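Local coordinates for protein peptidoglycan-N-acetylglucosamine deacetylase BC_1960 (Bacillus cereus, PDB 5O6Y) that removes the acetyl group from N-acetylglucosamine residues of cell wall peptidoglycan, and also from soluble chitin and N-acetylchitooligomers, with zinc as cofactor, at residues Lys44-Lys49 against Ala186-Ile191; Phe52-Glu57 against His74-His79; Val139-Asp144 against Val169-Ser174. All coordinates share one frame; numbering follows the deposited sequence. Where two conformers were deposited one is given.

From the N terminus, the chain leaves helix 35-45 through Lys-44 to Lys-49, and contact 1 closes on this turn only after well over a hundred residues, at helix 181-196. Contacts 2 and 3 both lie within that long loop, one after the other and without crossing. Contact 2 closes a short loop from strand 51-54 to strand 75-78, and contact 3 another from strand 143-144 to strand 169-173. Strand 22-28 pairs with both 51-54 and 169-173, so these two contacts share one curled parallel sheet without touching. Contact 1 lies on the helical layer outside it, meeting contact 2 at His-74 and contact 3 at Gln-172.

Contact 1: residues Lys44-Lys49 against Ala186-Ile191; sequences KQHNVK and ALDKII
The imidazole of His-46 has Ile-191 over one face and the carboxylate of Asp-188 at its edge, two neighbours one turn apart on helix 181-196. The ring belongs to the residue that follows helix 35-45, whose end is a Schellman motif: Asn-47 takes a positive phi, and its N bonds back to Lys-44 O at 3.0 Å. The contact therefore joins the C-terminal end of one outer helix to the flank of another in the NodB-type deacetylase fold.

At the edge, His-46 NE2 donates to Asp-188 OD1 at 3.0 Å, nearly straight, with an N-H...O angle of 169°. The oxygen lies in the ring plane and accepts the N-H on its anti lone pair, while the carboxylate itself is turned 49° from the ring. A chi1 of -73° sets the imidazole beside its own backbone N and carries NE2 across to the aspartate. The other oxygen, OD2, forms a salt bridge with Lys-42, so the carboxylate is gripped from both oxygens. Its negative charge would be expected to favour a protonated imidazole, although the lysine should temper the effect.

Behind the polar pair the contact turns apolar. Ile-191 CD1 reaches the base of the ring, 4.1 Å from His-46 CG, and the other branch of the isoleucine is shared with Val-48. Phe-201 of strand 200-201 packs against both aliphatic side chains. There Val-48 CG2 meets Ile-191 CG2 at 3.7 Å, methyl against methyl.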
loop_
_atom_site.group_PDB
_atom_site.type_symbol
_atom_site.label_atom_id
_atom_site.label_comp_id
_atom_site.label_asym_id
_atom_site.label_seq_id
_atom_site.Cartn_x
_atom_site.Cartn_y
_atom_site.Cartn_z
ATOM N N LYS B 44 15.435 -1.130 -4.642
ATOM C CA LYS B 44 16.146 -1.576 -5.837
ATOM C C LYS B 44 17.411 -2.344 -5.472
ATOM O O LYS B 44 17.684 -3.409 -6.036
ATOM C CB LYS B 44 16.475 -0.378 -6.729
ATOM C CG LYS B 44 17.358 -0.710 -7.921
ATOM C CD LYS B 44 17.355 0.423 -8.937
ATOM C CE LYS B 44 17.750 1.746 -8.298
ATOM N NZ LYS B 44 17.599 2.886 -9.245
ATOM N N GLN B 45 18.194 -1.823 -4.525
ATOM C CA GLN B 45 19.430 -2.494 -4.139
ATOM C C GLN B 45 19.187 -3.767 -3.340
ATOM O O GLN B 45 20.149 -4.485 -3.047
ATOM C CB GLN B 45 20.324 -1.541 -3.343
ATOM C CG GLN B 45 19.851 -1.260 -1.930
ATOM C CD GLN B 45 20.535 -0.048 -1.325
ATOM O OE1 GLN B 45 21.043 -0.099 -0.203
ATOM N NE2 GLN B 45 20.547 1.055 -2.067
ATOM N N HIS B 46 17.938 -4.060 -2.977
ATOM C CA HIS B 46 17.581 -5.329 -2.361
ATOM C C HIS B 46 16.805 -6.240 -3.303
ATOM O O HIS B 46 16.382 -7.323 -2.884
ATOM C CB HIS B 46 16.765 -5.093 -1.082
ATOM C CG HIS B 46 17.575 -4.586 0.071
ATOM N ND1 HIS B 46 18.452 -5.386 0.772
ATOM C CD2 HIS B 46 17.636 -3.364 0.652
ATOM C CE1 HIS B 46 19.020 -4.678 1.732
ATOM N NE2 HIS B 46 18.542 -3.448 1.681
ATOM N N ASN B 47 16.607 -5.826 -4.559
ATOM C CA ASN B 47 15.877 -6.612 -5.557
ATOM C C ASN B 47 14.448 -6.898 -5.096
ATOM O O ASN B 47 13.932 -8.008 -5.254
ATOM C CB ASN B 47 16.620 -7.911 -5.888
ATOM C CG ASN B 47 16.107 -8.574 -7.152
ATOM O OD1 ASN B 47 15.675 -7.902 -8.088
ATOM N ND2 ASN B 47 16.144 -9.899 -7.181
ATOM N N VAL B 48 13.798 -5.887 -4.527
ATOM C CA VAL B 48 12.478 -6.032 -3.925
ATOM C C VAL B 48 11.504 -5.104 -4.638
ATOM O O VAL B 48 11.780 -3.910 -4.799
ATOM C CB VAL B 48 12.513 -5.735 -2.415
ATOM C CG1 VAL B 48 11.112 -5.471 -1.887
ATOM C CG2 VAL B 48 13.150 -6.894 -1.671
ATOM N N LYS B 49 10.371 -5.656 -5.063
ATOM C CA LYS B 49 9.255 -4.880 -5.583
ATOM C C LYS B 49 8.190 -4.735 -4.504
ATOM O O LYS B 49 7.972 -5.641 -3.695
ATOM C CB LYS B 49 8.651 -5.544 -6.822
ATOM C CG LYS B 49 9.659 -5.868 -7.910
ATOM C CD LYS B 49 10.357 -4.616 -8.414
ATOM C CE LYS B 49 11.379 -4.950 -9.486
ATOM N NZ LYS B 49 12.075 -3.730 -9.977
ATOM N N ALA B 186 15.040 1.206 8.377
ATOM C CA ALA B 186 14.667 -0.138 8.803
ATOM C C ALA B 186 14.581 -1.120 7.641
ATOM O O ALA B 186 14.660 -2.333 7.867
ATOM C CB ALA B 186 13.333 -0.104 9.551
ATOM N N LEU B 187 14.423 -0.628 6.410
ATOM C CA LEU B 187 14.370 -1.521 5.256
ATOM C C LEU B 187 15.654 -2.329 5.108
ATOM O O LEU B 187 15.612 -3.483 4.664
ATOM C CB LEU B 187 14.099 -0.718 3.982
ATOM C CG LEU B 187 12.681 -0.170 3.795
ATOM C CD1 LEU B 187 12.629 0.825 2.647
ATOM C CD2 LEU B 187 11.700 -1.305 3.557
ATOM N N ASP B 188 16.798 -1.749 5.478
ATOM C CA ASP B 188 18.068 -2.459 5.364
ATOM C C ASP B 188 18.179 -3.620 6.343
ATOM O O ASP B 188 19.016 -4.506 6.139
ATOM C CB ASP B 188 19.235 -1.493 5.571
ATOM C CG ASP B 188 19.444 -0.565 4.388
ATOM O OD1 ASP B 188 19.161 -0.982 3.244
ATOM O OD2 ASP B 188 19.897 0.580 4.600
ATOM N N LYS B 189 17.368 -3.635 7.398
ATOM C CA LYS B 189 17.360 -4.731 8.360
ATOM C C LYS B 189 16.163 -5.656 8.187
ATOM O O LYS B 189 16.295 -6.871 8.362
ATOM C CB LYS B 189 17.373 -4.180 9.790
ATOM C CG LYS B 189 18.186 -2.905 9.956
ATOM C CD LYS B 189 18.098 -2.368 11.377
ATOM C CE LYS B 189 19.009 -3.138 12.320
ATOM N NZ LYS B 189 20.446 -2.932 11.987
ATOM N N ILE B 190 15.000 -5.105 7.834
ATOM C CA ILE B 190 13.794 -5.916 7.684
ATOM C C ILE B 190 13.948 -6.899 6.530
ATOM O O ILE B 190 13.712 -8.103 6.682
ATOM C CB ILE B 190 12.565 -5.012 7.488
ATOM C CG1 ILE B 190 12.207 -4.298 8.791
ATOM C CG2 ILE B 190 11.387 -5.816 6.959
ATOM C CD1 ILE B 190 11.154 -3.229 8.620
ATOM N N ILE B 191 14.345 -6.399 5.356
ATOM C CA ILE B 191 14.362 -7.242 4.159
ATOM C C ILE B 191 15.335 -8.410 4.283
ATOM O O ILE B 191 14.946 -9.545 3.960
ATOM C CB ILE B 191 14.619 -6.380 2.909
ATOM C CG1 ILE B 191 13.564 -5.275 2.805
ATOM C CG2 ILE B 191 14.610 -7.242 1.657
ATOM C CD1 ILE B 191 13.762 -4.348 1.628
#

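Contact 2: residues Phe52-Glu57 against His74-His79; sequences FFLLGE and HVIGNH
Phe-52 swings its ring beside its own backbone N (chi1 -65°), which brings its edge to the face of His-74, whereas His-79 meets Phe-53 by the other choice, its CG lying opposite the backbone N (chi1 -156°). The first pair is a T-shaped stack. Phe-52 CE2 comes in edge-on above the His-74 face, 3.7 Å from His-74 CG and displaced toward the rim, with the planes 64° apart. His-74 ND1 bonds to Ala-50 N, which helps to hold the imidazole face in place, and Leu-40, Leu-43 and Ile-69 of the surrounding helices pack about the pair.

Between these ends, strands 51-54 and 75-78 run parallel in the central sheet, joined through helices 56-61 and 63-71 as a beta-alpha-beta crossover. Phe-52 N bonds to Val-75 O at 2.9 Å, and its own carbonyl accepts from Gly-77 N at 2.7 Å. Leu-54 N continues the ladder to Gly-77 O at 3.0 Å, before a weak bond from His-79 N to Leu-54 O as the strands end. On the face shared with Phe-52, Leu-54 CD2 touches Ile-76 CG2 at 3.9 Å. On the other face, Gly-77 has no side chain, and the Phe-53 ring settles close to its backbone, CD2 lying 3.8 Å from the glycine CA.

Phe-53 CB sits over the face of the His-79 ring as a CH-pi contact, 4.2 Å from the centroid. His-79 NE2 is a zinc ligand together with Asp-29 and His-83, and its ND1 donates to Arg-117 O, a second-shell bond that fixes the rotation of the imidazole.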
loop_
_atom_site.group_PDB
_atom_site.type_symbol
_atom_site.label_atom_id
_atom_site.label_comp_id
_atom_site.label_asym_id
_atom_site.label_seq_id
_atom_site.Cartn_x
_atom_site.Cartn_y
_atom_site.Cartn_z
ATOM N N PHE B 52 2.710 0.711 -3.810
ATOM C CA PHE B 52 2.591 2.062 -3.276
ATOM C C PHE B 52 1.151 2.532 -3.428
ATOM O O PHE B 52 0.609 2.535 -4.538
ATOM C CB PHE B 52 3.549 3.016 -3.992
ATOM C CG PHE B 52 5.002 2.702 -3.767
ATOM C CD1 PHE B 52 5.746 3.425 -2.850
ATOM C CD2 PHE B 52 5.622 1.680 -4.470
ATOM C CE1 PHE B 52 7.082 3.138 -2.640
ATOM C CE2 PHE B 52 6.957 1.388 -4.264
ATOM C CZ PHE B 52 7.687 2.117 -3.347
ATOM N N PHE B 53 0.534 2.920 -2.314
ATOM C CA PHE B 53 -0.805 3.502 -2.327
ATOM C C PHE B 53 -0.663 5.020 -2.369
ATOM O O PHE B 53 -0.315 5.649 -1.364
ATOM C CB PHE B 53 -1.613 3.038 -1.119
ATOM C CG PHE B 53 -2.099 1.622 -1.231
ATOM C CD1 PHE B 53 -1.425 0.588 -0.600
ATOM C CD2 PHE B 53 -3.218 1.320 -1.989
ATOM C CE1 PHE B 53 -1.867 -0.717 -0.712
ATOM C CE2 PHE B 53 -3.665 0.017 -2.105
ATOM C CZ PHE B 53 -2.989 -1.002 -1.465
ATOM N N LEU B 54 -0.936 5.603 -3.531
ATOM C CA LEU B 54 -0.622 6.995 -3.812
ATOM C C LEU B 54 -1.843 7.884 -3.619
ATOM O O LEU B 54 -2.945 7.550 -4.063
ATOM C CB LEU B 54 -0.094 7.148 -5.241
ATOM C CG LEU B 54 1.422 7.128 -5.461
ATOM C CD1 LEU B 54 2.146 6.302 -4.409
ATOM C CD2 LEU B 54 1.754 6.642 -6.869
ATOM N N LEU B 55 -1.636 9.016 -2.953
ATOM C CA LEU B 55 -2.661 10.044 -2.860
ATOM C C LEU B 55 -2.733 10.821 -4.167
ATOM O O LEU B 55 -1.707 11.131 -4.779
ATOM C CB LEU B 55 -2.370 10.994 -1.700
ATOM C CG LEU B 55 -2.782 10.503 -0.314
ATOM C CD1 LEU B 55 -2.224 11.409 0.769
ATOM C CD2 LEU B 55 -4.295 10.434 -0.226
ATOM N N GLY B 56 -3.958 11.127 -4.598
ATOM C CA GLY B 56 -4.130 11.850 -5.847
ATOM C C GLY B 56 -3.526 13.240 -5.810
ATOM O O GLY B 56 -2.873 13.668 -6.765
ATOM N N GLU B 57 -3.728 13.962 -4.705
ATOM C CA GLU B 57 -3.219 15.326 -4.619
ATOM C C GLU B 57 -1.697 15.362 -4.660
ATOM O O GLU B 57 -1.115 16.317 -5.185
ATOM C CB GLU B 57 -3.742 16.006 -3.351
ATOM C CG GLU B 57 -3.181 15.446 -2.053
ATOM C CD GLU B 57 -3.917 15.959 -0.830
ATOM O OE1 GLU B 57 -3.934 15.246 0.197
ATOM O OE2 GLU B 57 -4.486 17.069 -0.897
ATOM N N HIS B 74 7.369 -1.552 -9.672
ATOM C CA HIS B 74 6.444 -1.611 -8.552
ATOM C C HIS B 74 5.002 -1.448 -9.028
ATOM O O HIS B 74 4.732 -1.131 -10.188
ATOM C CB HIS B 74 6.793 -0.543 -7.517
ATOM C CG HIS B 74 8.235 -0.541 -7.119
ATOM N ND1 HIS B 74 8.830 -1.606 -6.476
ATOM C CD2 HIS B 74 9.203 0.393 -7.275
ATOM C CE1 HIS B 74 10.102 -1.326 -6.252
ATOM N NE2 HIS B 74 10.354 -0.119 -6.726
ATOM N N VAL B 75 4.066 -1.673 -8.107
ATOM C CA VAL B 75 2.635 -1.589 -8.383
ATOM C C VAL B 75 2.071 -0.369 -7.668
ATOM O O VAL B 75 2.487 -0.044 -6.550
ATOM C CB VAL B 75 1.908 -2.880 -7.952
ATOM C CG1 VAL B 75 0.397 -2.715 -8.039
ATOM C CG2 VAL B 75 2.359 -4.048 -8.815
ATOM N N ILE B 76 1.131 0.312 -8.320
ATOM C CA ILE B 76 0.519 1.531 -7.804
ATOM C C ILE B 76 -0.917 1.227 -7.402
ATOM O O ILE B 76 -1.653 0.570 -8.149
ATOM C CB ILE B 76 0.575 2.666 -8.841
ATOM C CG1 ILE B 76 2.015 3.164 -8.999
ATOM C CG2 ILE B 76 -0.370 3.805 -8.461
ATOM C CD1 ILE B 76 2.177 4.253 -10.035
ATOM N N GLY B 77 -1.313 1.700 -6.221
ATOM C CA GLY B 77 -2.682 1.562 -5.760
ATOM C C GLY B 77 -3.359 2.896 -5.512
ATOM O O GLY B 77 -2.686 3.911 -5.308
ATOM N N ASN B 78 -4.690 2.910 -5.524
ATOM C CA ASN B 78 -5.459 4.130 -5.310
ATOM C C ASN B 78 -5.672 4.347 -3.816
ATOM O O ASN B 78 -6.109 3.435 -3.106
ATOM C CB ASN B 78 -6.803 4.052 -6.038
ATOM C CG ASN B 78 -7.500 5.401 -6.137
ATOM O OD1 ASN B 78 -7.516 6.184 -5.186
ATOM N ND2 ASN B 78 -8.085 5.675 -7.298
ATOM N N HIS B 79 -5.373 5.559 -3.344
ATOM C CA HIS B 79 -5.450 5.878 -1.923
ATOM C C HIS B 79 -6.311 7.113 -1.680
ATOM O O HIS B 79 -6.074 7.861 -0.728
ATOM C CB HIS B 79 -4.051 6.075 -1.337
ATOM C CG HIS B 79 -3.971 5.837 0.140
ATOM N ND1 HIS B 79 -4.703 4.858 0.776
ATOM C CD2 HIS B 79 -3.239 6.445 1.103
ATOM C CE1 HIS B 79 -4.431 4.877 2.068
ATOM N NE2 HIS B 79 -3.545 5.831 2.293
#

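Contact 3: residues Val139-Asp144 against Val169-Ser174; sequences VQWSVD and VILQHS. With 5YA (4-naphthalen-1-yl-~{N}-oxidanyl-benzamide), chain C.
Val-143 and Asp-144 pair in parallel with Ile-170 and Leu-171, joining the two strands of a beta-alpha-beta unit whose helix is 153-163, at the wall of the active-site pocket. Val-169 O accepts two backbone donors. Ser-142 N arrives in the carbonyl plane on a lone pair at 2.9 Å, while Val-143 N stands above that plane at 3.1 Å. The ladder then continues with Leu-171 N bonded to Val-143 O at 3.0 Å.

Side chains add an apolar layer. With its CG lodged between the backbone N and the carbonyl carbon (chi1 63°), Trp-141 turns its indole face to Leu-171, whose CD2 sits over it, 3.7 Å from the centroid of the five-membered ring, as a CH-pi contact. The indole NE1 also makes a weak hydrogen bond to Asp-144 OD1, while Asp-144 OD2 is held by Val-146 N.

The bound hydroxamate lies against Trp-141, Asp-144 and His-173. Trp-141 CH2 approaches C12 of its phenyl ring at 3.4 Å, and Asp-144 OD1 lies 3.3 Å from C2 of the naphthyl group. His-173, the predicted proton donor, directs its ring edge at the hydroxamate, NE2 being 3.2 Å from the carbonyl carbon C17. Because Asp-147 OD1 bonds to His-173 ND1 from behind, NE2 is left turned toward the hydroxamate, consistent with proton delivery to the leaving amine during deacetylation.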
loop_
_atom_site.group_PDB
_atom_site.type_symbol
_atom_site.label_atom_id
_atom_site.label_comp_id
_atom_site.label_asym_id
_atom_site.label_seq_id
_atom_site.Cartn_x
_atom_site.Cartn_y
_atom_site.Cartn_z
ATOM N N VAL B 139 -7.352 -3.798 0.111
ATOM C CA VAL B 139 -6.411 -4.526 0.950
ATOM C C VAL B 139 -6.047 -3.633 2.125
ATOM O O VAL B 139 -5.557 -2.514 1.931
ATOM C CB VAL B 139 -5.153 -4.948 0.174
ATOM C CG1 VAL B 139 -4.186 -5.678 1.094
ATOM C CG2 VAL B 139 -5.532 -5.819 -1.008
ATOM N N GLN B 140 -6.302 -4.120 3.339
ATOM C CA GLN B 140 -5.841 -3.442 4.542
ATOM C C GLN B 140 -4.397 -3.846 4.815
ATOM O O GLN B 140 -3.557 -3.792 3.912
ATOM C CB GLN B 140 -6.741 -3.775 5.735
ATOM C CG GLN B 140 -8.228 -3.510 5.504
ATOM C CD GLN B 140 -8.610 -2.040 5.626
ATOM O OE1 GLN B 140 -7.750 -1.160 5.689
ATOM N NE2 GLN B 140 -9.910 -1.771 5.662
ATOM N N TRP B 141 -4.101 -4.267 6.041
ATOM C CA TRP B 141 -2.746 -4.677 6.387
ATOM C C TRP B 141 -2.799 -5.590 7.603
ATOM O O TRP B 141 -3.768 -5.586 8.364
ATOM C CB TRP B 141 -1.846 -3.467 6.657
ATOM C CG TRP B 141 -2.284 -2.637 7.826
ATOM C CD1 TRP B 141 -1.857 -2.751 9.118
ATOM C CD2 TRP B 141 -3.234 -1.566 7.810
ATOM N NE1 TRP B 141 -2.483 -1.817 9.907
ATOM C CE2 TRP B 141 -3.334 -1.077 9.128
ATOM C CE3 TRP B 141 -4.011 -0.973 6.810
ATOM C CZ2 TRP B 141 -4.178 -0.024 9.471
ATOM C CZ3 TRP B 141 -4.848 0.073 7.152
ATOM C CH2 TRP B 141 -4.926 0.535 8.472
ATOM N N SER B 142 -1.730 -6.374 7.774
ATOM C CA SER B 142 -1.614 -7.303 8.889
ATOM C C SER B 142 -0.496 -6.962 9.862
ATOM O O SER B 142 -0.504 -7.470 10.987
ATOM C CB SER B 142 -1.394 -8.734 8.377
ATOM O OG SER B 142 -2.628 -9.375 8.113
ATOM N N VAL B 143 0.466 -6.132 9.460
ATOM C CA VAL B 143 1.586 -5.745 10.311
ATOM C C VAL B 143 1.726 -4.230 10.239
ATOM O O VAL B 143 1.939 -3.675 9.154
ATOM C CB VAL B 143 2.899 -6.430 9.895
ATOM C CG1 VAL B 143 4.023 -6.038 10.845
ATOM C CG2 VAL B 143 2.733 -7.942 9.856
ATOM N N ASP B 144 1.608 -3.567 11.387
ATOM C CA ASP B 144 1.675 -2.112 11.475
ATOM C C ASP B 144 3.024 -1.720 12.064
ATOM O O ASP B 144 3.304 -2.012 13.233
ATOM C CB ASP B 144 0.533 -1.562 12.326
ATOM C CG ASP B 144 0.254 -0.095 12.055
ATOM O OD1 ASP B 144 -0.927 0.260 11.865
ATOM O OD2 ASP B 144 1.217 0.700 12.011
ATOM N N VAL B 169 0.920 -8.480 5.220
ATOM C CA VAL B 169 0.871 -7.233 4.467
ATOM C C VAL B 169 1.371 -6.138 5.399
ATOM O O VAL B 169 0.680 -5.763 6.355
ATOM C CB VAL B 169 -0.539 -6.922 3.951
ATOM C CG1 VAL B 169 -0.559 -5.582 3.225
ATOM C CG2 VAL B 169 -1.025 -8.042 3.043
ATOM N N ILE B 170 2.564 -5.630 5.127
ATOM C CA ILE B 170 3.235 -4.688 6.014
ATOM C C ILE B 170 2.930 -3.269 5.557
ATOM O O ILE B 170 2.964 -2.969 4.358
ATOM C CB ILE B 170 4.751 -4.960 6.049
ATOM C CG1 ILE B 170 5.005 -6.448 6.320
ATOM C CG2 ILE B 170 5.420 -4.109 7.108
ATOM C CD1 ILE B 170 6.455 -6.861 6.199
ATOM N N LEU B 171 2.629 -2.392 6.515
ATOM C CA LEU B 171 2.229 -1.016 6.238
ATOM C C LEU B 171 3.337 -0.061 6.662
ATOM O O LEU B 171 3.727 -0.036 7.834
ATOM C CB LEU B 171 0.928 -0.669 6.962
ATOM C CG LEU B 171 0.539 0.813 6.983
ATOM C CD1 LEU B 171 0.286 1.337 5.575
ATOM C CD2 LEU B 171 -0.675 1.041 7.868
ATOM N N GLN B 172 3.831 0.726 5.710
ATOM C CA GLN B 172 4.748 1.824 5.976
ATOM C C GLN B 172 4.238 3.070 5.263
ATOM O O GLN B 172 3.282 3.018 4.486
ATOM C CB GLN B 172 6.180 1.482 5.540
ATOM C CG GLN B 172 6.829 0.393 6.380
ATOM C CD GLN B 172 8.232 0.046 5.918
ATOM O OE1 GLN B 172 8.418 -0.809 5.052
ATOM N NE2 GLN B 172 9.227 0.708 6.497
ATOM N N HIS B 173 4.882 4.204 5.530
ATOM C CA HIS B 173 4.420 5.483 5.010
ATOM C C HIS B 173 5.552 6.235 4.327
ATOM O O HIS B 173 6.719 6.134 4.714
ATOM C CB HIS B 173 3.822 6.361 6.122
ATOM C CG HIS B 173 2.548 5.823 6.697
ATOM N ND1 HIS B 173 2.513 5.059 7.844
ATOM C CD2 HIS B 173 1.266 5.931 6.277
ATOM C CE1 HIS B 173 1.263 4.724 8.108
ATOM N NE2 HIS B 173 0.487 5.240 7.174
ATOM N N SER B 174 5.183 6.988 3.294
ATOM C CA SER B 174 6.045 7.957 2.628
ATOM C C SER B 174 5.341 9.306 2.573
ATOM O O SER B 174 5.274 9.972 1.538
ATOM C CB SER B 174 6.437 7.478 1.233
ATOM O OG SER B 174 5.294 7.115 0.479
HETATM C C1 5YA C . -3.204 2.302 13.889
HETATM C C2 5YA C . -2.947 2.723 12.581
HETATM C C3 5YA C . -3.657 3.785 12.023
HETATM C C4 5YA C . -4.657 4.452 12.789
HETATM C C5 5YA C . -4.918 4.022 14.123
HETATM C C6 5YA C . -4.174 2.932 14.666
HETATM C C7 5YA C . -5.400 5.540 12.243
HETATM C C8 5YA C . -6.370 6.172 13.016
HETATM O O1 5YA C . -2.363 4.659 5.709
HETATM C C9 5YA C . -6.627 5.750 14.326
HETATM C C10 5YA C . -5.919 4.690 14.888
HETATM C C11 5YA C . -3.379 4.225 10.630
HETATM C C12 5YA C . -4.030 3.609 9.573
HETATM C C13 5YA C . -3.779 4.011 8.272
HETATM N N1 5YA C . -2.636 6.775 6.349
HETATM C C14 5YA C . -2.877 5.032 8.030
HETATM C C15 5YA C . -2.225 5.650 9.087
HETATM C C16 5YA C . -2.475 5.248 10.387
HETATM C C17 5YA C . -2.601 5.478 6.595
HETATM O O2 5YA C . -2.393 7.261 5.053
#